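Local coordinates for uncharacterized conserved (PDB 7O21), which probably trims peptidoglycan as an LD-carboxypeptidase of the YkuD family, an editing of the cell wall linked to the curved shape of this predatory bacterium, at residues 89-100 and 112-123. Sequence-based numbering, arbitrary orientation.
Sequences PEGIYFLQERLS and LAFTTNYPNLFD
Leu112 sets its CD2 3.6 Å from Arg98 NE, while CD1 lies over one face of the guanidinium, off its centre. Ala113 and Leu99 form an antiparallel hydrogen-bonded pair: Leu99 N reaches Ala113 O at 2.8 Å, and Ala113 N returns the bond to Leu99 O. Next along, Phe114 meets the aliphatic part of Arg98, whose CG, anti to the backbone N (chi1 176°), comes within 3.8 Å of Phe114 CE2; Leu95 CD2 packs on Phe114 CB. Thr115 bonds through backbone and side chain, since N donates to Glu97 O, O accepts from Gln96 N, and OG1 takes Glu97 N at 2.9 Å. These strands belong to the mixed sheet of the L,D-transpeptidase (YkuD) catalytic domain, where 113-116 lies between 91-99 and 134-136, and Ala113 touches the predicted catalytic His136. Beyond Thr116, whose OG1 accepts from Tyr118 N in an ST turn and also hydrogen-bonds to Ile133 O, side chains carry most of the bonding, with one weak backbone bond left, from Asn117 N to Phe94 O. Asn117 OD1 accepts Phe94 N at 2.8 Å, the donor 47° out of the plane of the Asn117 side-chain carbonyl. Tyr118 lies beside Tyr93, ring planes 66° apart, and Pro89 CB approaches Tyr118 CE1. Asn120 ND2 donates to Ile92 O at 2.9 Å, and Asn120 and Asp123 close a capping box at the start of helix 121-126. Asp123 OD2 accepts Asn120 N on its anti side, tilted out of the carboxylate plane, and Tyr93 OH, 2.7 Å away, on its syn lone pair.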
loop_
_atom_site.group_PDB
_atom_site.type_symbol
_atom_site.label_atom_id
_atom_site.label_comp_id
_atom_site.label_asym_id
_atom_site.label_seq_id
_atom_site.Cartn_x
_atom_site.Cartn_y
_atom_site.Cartn_z
ATOM N N PRO A 89 -12.419 -11.868 9.744
ATOM C CA PRO A 89 -11.075 -11.507 10.204
ATOM C C PRO A 89 -11.087 -10.634 11.449
ATOM O O PRO A 89 -11.974 -9.805 11.655
ATOM C CB PRO A 89 -10.478 -10.756 9.007
ATOM C CG PRO A 89 -11.226 -11.279 7.827
ATOM C CD PRO A 89 -12.627 -11.523 8.328
ATOM N N GLU A 90 -10.083 -10.840 12.289
ATOM C CA GLU A 90 -9.815 -9.973 13.418
ATOM C C GLU A 90 -8.353 -9.563 13.351
ATOM O O GLU A 90 -7.507 -10.306 12.831
ATOM C CB GLU A 90 -10.164 -10.633 14.767
ATOM C CG GLU A 90 -9.303 -11.820 15.143
ATOM C CD GLU A 90 -9.683 -12.428 16.493
ATOM O OE1 GLU A 90 -10.141 -11.685 17.386
ATOM O OE2 GLU A 90 -9.510 -13.651 16.669
ATOM N N GLY A 91 -8.049 -8.375 13.849
ATOM C CA GLY A 91 -6.673 -7.929 13.806
ATOM C C GLY A 91 -6.515 -6.464 14.156
ATOM O O GLY A 91 -7.436 -5.809 14.664
ATOM N N ILE A 92 -5.314 -5.976 13.865
ATOM C CA ILE A 92 -4.831 -4.680 14.303
ATOM C C ILE A 92 -4.589 -3.876 13.037
ATOM O O ILE A 92 -3.594 -4.113 12.336
ATOM C CB ILE A 92 -3.530 -4.826 15.112
ATOM C CG1 ILE A 92 -3.712 -5.773 16.310
ATOM C CG2 ILE A 92 -3.036 -3.470 15.589
ATOM C CD1 ILE A 92 -2.378 -6.275 16.897
ATOM N N TYR A 93 -5.485 -2.930 12.743
ATOM C CA TYR A 93 -5.487 -2.239 11.459
ATOM C C TYR A 93 -5.409 -0.730 11.646
ATOM O O TYR A 93 -5.435 -0.206 12.756
ATOM C CB TYR A 93 -6.745 -2.611 10.652
ATOM C CG TYR A 93 -6.778 -4.096 10.429
ATOM C CD1 TYR A 93 -5.890 -4.694 9.543
ATOM C CD2 TYR A 93 -7.615 -4.909 11.174
ATOM C CE1 TYR A 93 -5.868 -6.053 9.378
ATOM C CE2 TYR A 93 -7.601 -6.282 11.007
ATOM C CZ TYR A 93 -6.723 -6.843 10.108
ATOM O OH TYR A 93 -6.686 -8.212 9.949
ATOM N N PHE A 94 -5.243 -0.023 10.535
ATOM C CA PHE A 94 -5.184 1.460 10.481
ATOM C C PHE A 94 -6.168 1.903 9.387
ATOM O O PHE A 94 -6.301 1.214 8.396
ATOM C CB PHE A 94 -3.755 1.948 10.175
ATOM C CG PHE A 94 -2.736 1.755 11.281
ATOM C CD1 PHE A 94 -2.135 0.526 11.509
ATOM C CD2 PHE A 94 -2.388 2.800 12.127
ATOM C CE1 PHE A 94 -1.237 0.356 12.555
ATOM C CE2 PHE A 94 -1.490 2.626 13.165
ATOM C CZ PHE A 94 -0.909 1.402 13.364
ATOM N N LEU A 95 -6.885 2.991 9.609
ATOM C CA LEU A 95 -7.804 3.529 8.613
ATOM C C LEU A 95 -7.043 4.367 7.593
ATOM O O LEU A 95 -6.197 5.188 7.962
ATOM C CB LEU A 95 -8.872 4.366 9.307
ATOM C CG LEU A 95 -9.690 3.507 10.284
ATOM C CD1 LEU A 95 -10.345 4.363 11.349
ATOM C CD2 LEU A 95 -10.712 2.665 9.525
ATOM N N GLN A 96 -7.355 4.155 6.321
ATOM C CA GLN A 96 -6.553 4.757 5.231
ATOM C C GLN A 96 -7.258 5.864 4.445
ATOM O O GLN A 96 -6.631 6.868 4.246
ATOM C CB GLN A 96 -6.125 3.640 4.282
ATOM C CG GLN A 96 -5.246 2.576 4.917
ATOM C CD GLN A 96 -4.579 1.688 3.897
ATOM O OE1 GLN A 96 -5.226 1.033 3.098
ATOM N NE2 GLN A 96 -3.259 1.687 3.890
ATOM N N GLU A 97 -8.413 5.590 3.852
ATOM C CA GLU A 97 -9.077 6.561 2.996
ATOM C C GLU A 97 -10.525 6.731 3.419
ATOM O O GLU A 97 -11.142 5.815 3.966
ATOM C CB GLU A 97 -9.096 6.087 1.534
ATOM C CG GLU A 97 -7.731 5.901 0.893
ATOM C CD GLU A 97 -7.830 5.314 -0.509
ATOM O OE1 GLU A 97 -8.802 5.625 -1.227
ATOM O OE2 GLU A 97 -6.943 4.519 -0.880
ATOM N N ARG A 98 -11.064 7.910 3.139
ATOM C CA ARG A 98 -12.457 8.236 3.398
ATOM C C ARG A 98 -13.194 8.307 2.065
ATOM O O ARG A 98 -12.729 8.956 1.120
ATOM C CB ARG A 98 -12.536 9.573 4.136
ATOM C CG ARG A 98 -13.936 10.105 4.411
ATOM C CD ARG A 98 -13.841 11.471 5.088
ATOM N NE ARG A 98 -15.102 12.208 5.019
ATOM C CZ ARG A 98 -15.541 13.029 5.968
ATOM N NH1 ARG A 98 -14.821 13.223 7.066
ATOM N NH2 ARG A 98 -16.699 13.659 5.821
ATOM N N LEU A 99 -14.331 7.624 1.992
ATOM C CA LEU A 99 -15.125 7.529 0.777
ATOM C C LEU A 99 -16.561 7.925 1.083
ATOM O O LEU A 99 -17.081 7.658 2.172
ATOM C CB LEU A 99 -15.133 6.090 0.252
ATOM C CG LEU A 99 -13.770 5.464 -0.027
ATOM C CD1 LEU A 99 -13.896 3.972 -0.298
ATOM C CD2 LEU A 99 -13.149 6.170 -1.207
ATOM N N SER A 100 -17.218 8.551 0.108
ATOM C CA SER A 100 -18.626 8.893 0.245
ATOM C C SER A 100 -19.267 8.886 -1.134
ATOM O O SER A 100 -18.640 8.522 -2.134
ATOM C CB SER A 100 -18.812 10.239 0.953
ATOM O OG SER A 100 -20.188 10.447 1.253
ATOM N N LEU A 112 -20.821 7.177 4.665
ATOM C CA LEU A 112 -19.371 7.280 4.666
ATOM C C LEU A 112 -18.790 5.889 4.819
ATOM O O LEU A 112 -19.380 5.025 5.463
ATOM C CB LEU A 112 -18.871 8.125 5.845
ATOM C CG LEU A 112 -18.866 9.652 5.822
ATOM C CD1 LEU A 112 -18.236 10.163 7.115
ATOM C CD2 LEU A 112 -18.102 10.181 4.626
ATOM N N ALA A 113 -17.593 5.703 4.271
ATOM C CA ALA A 113 -16.812 4.500 4.519
ATOM C C ALA A 113 -15.370 4.903 4.739
ATOM O O ALA A 113 -14.882 5.861 4.137
ATOM C CB ALA A 113 -16.857 3.501 3.355
ATOM N N PHE A 114 -14.685 4.152 5.592
ATOM C CA PHE A 114 -13.252 4.299 5.784
ATOM C C PHE A 114 -12.597 2.970 5.462
ATOM O O PHE A 114 -13.012 1.931 5.985
ATOM C CB PHE A 114 -12.940 4.699 7.223
ATOM C CG PHE A 114 -13.423 6.068 7.576
ATOM C CD1 PHE A 114 -14.704 6.250 8.090
ATOM C CD2 PHE A 114 -12.611 7.183 7.380
ATOM C CE1 PHE A 114 -15.166 7.512 8.405
ATOM C CE2 PHE A 114 -13.077 8.457 7.693
ATOM C CZ PHE A 114 -14.357 8.618 8.206
ATOM N N THR A 115 -11.597 3.001 4.582
ATOM C CA THR A 115 -10.911 1.770 4.234
ATOM C C THR A 115 -9.859 1.457 5.289
ATOM O O THR A 115 -9.439 2.328 6.059
ATOM C CB THR A 115 -10.240 1.917 2.870
ATOM O OG1 THR A 115 -9.176 2.882 2.970
ATOM C CG2 THR A 115 -11.255 2.383 1.814
ATOM N N THR A 116 -9.409 0.211 5.290
ATOM C CA THR A 116 -8.339 -0.219 6.184
ATOM C C THR A 116 -7.134 -0.704 5.381
ATOM O O THR A 116 -7.142 -0.753 4.140
ATOM C CB THR A 116 -8.801 -1.347 7.111
ATOM O OG1 THR A 116 -8.954 -2.564 6.357
ATOM C CG2 THR A 116 -10.109 -0.993 7.849
ATOM N N ASN A 117 -6.079 -1.070 6.108
ATOM C CA ASN A 117 -4.911 -1.699 5.511
ATOM C C ASN A 117 -5.008 -3.219 5.507
ATOM O O ASN A 117 -3.991 -3.887 5.296
ATOM C CB ASN A 117 -3.624 -1.231 6.202
ATOM C CG ASN A 117 -3.543 -1.684 7.652
ATOM O OD1 ASN A 117 -4.531 -1.699 8.352
ATOM N ND2 ASN A 117 -2.344 -2.090 8.088
ATOM N N TYR A 118 -6.185 -3.789 5.746
ATOM C CA TYR A 118 -6.316 -5.235 5.630
ATOM C C TYR A 118 -6.051 -5.658 4.189
ATOM O O TYR A 118 -6.590 -5.050 3.258
ATOM C CB TYR A 118 -7.718 -5.710 6.027
ATOM C CG TYR A 118 -7.891 -7.198 5.796
ATOM C CD1 TYR A 118 -7.564 -8.109 6.788
ATOM C CD2 TYR A 118 -8.346 -7.691 4.576
ATOM C CE1 TYR A 118 -7.692 -9.476 6.581
ATOM C CE2 TYR A 118 -8.479 -9.053 4.363
ATOM C CZ TYR A 118 -8.154 -9.936 5.372
ATOM O OH TYR A 118 -8.274 -11.296 5.184
ATOM N N PRO A 119 -5.266 -6.720 3.962
ATOM C CA PRO A 119 -4.585 -7.557 4.957
ATOM C C PRO A 119 -3.255 -6.933 5.397
ATOM O O PRO A 119 -2.505 -6.427 4.556
ATOM C CB PRO A 119 -4.334 -8.859 4.186
ATOM C CG PRO A 119 -4.153 -8.394 2.759
ATOM C CD PRO A 119 -5.138 -7.265 2.599
ATOM N N ASN A 120 -2.978 -6.944 6.702
ATOM C CA ASN A 120 -1.733 -6.385 7.213
ATOM C C ASN A 120 -0.622 -7.437 7.138
ATOM O O ASN A 120 -0.804 -8.537 6.609
ATOM C CB ASN A 120 -1.917 -5.786 8.608
ATOM C CG ASN A 120 -2.155 -6.832 9.684
ATOM O OD1 ASN A 120 -1.875 -8.026 9.514
ATOM N ND2 ASN A 120 -2.664 -6.388 10.814
ATOM N N LEU A 121 0.544 -7.109 7.684
ATOM C CA LEU A 121 1.683 -8.011 7.545
ATOM C C LEU A 121 1.471 -9.321 8.288
ATOM O O LEU A 121 1.972 -10.361 7.841
ATOM C CB LEU A 121 2.964 -7.320 8.004
ATOM C CG LEU A 121 3.589 -6.274 7.065
ATOM C CD1 LEU A 121 4.921 -5.777 7.625
ATOM C CD2 LEU A 121 3.769 -6.818 5.644
ATOM N N PHE A 122 0.771 -9.300 9.427
ATOM C CA PHE A 122 0.418 -10.550 10.089
ATOM C C PHE A 122 -0.444 -11.407 9.176
ATOM O O PHE A 122 -0.234 -12.622 9.058
ATOM C CB PHE A 122 -0.355 -10.285 11.388
ATOM C CG PHE A 122 0.455 -9.638 12.481
ATOM C CD1 PHE A 122 1.537 -10.284 13.058
ATOM C CD2 PHE A 122 0.093 -8.385 12.968
ATOM C CE1 PHE A 122 2.253 -9.674 14.092
ATOM C CE2 PHE A 122 0.805 -7.779 13.998
ATOM C CZ PHE A 122 1.882 -8.426 14.559
ATOM N N ASP A 123 -1.457 -10.790 8.552
ATOM C CA ASP A 123 -2.378 -11.527 7.693
ATOM C C ASP A 123 -1.655 -12.104 6.488
ATOM O O ASP A 123 -1.925 -13.237 6.083
ATOM C CB ASP A 123 -3.499 -10.606 7.221
ATOM C CG ASP A 123 -4.297 -10.038 8.355
ATOM O OD1 ASP A 123 -4.553 -10.777 9.327
ATOM O OD2 ASP A 123 -4.691 -8.847 8.245
HETATM O O HOH W 1 -4.776 -10.318 12.051
HETATM O O HOH W 2 -7.322 -11.314 9.932
HETATM O O HOH W 3 -3.490 -8.058 12.992
HETATM O O HOH W 4 -1.694 -2.884 10.772
HETATM O O HOH W 5 -7.458 2.272 0.895
#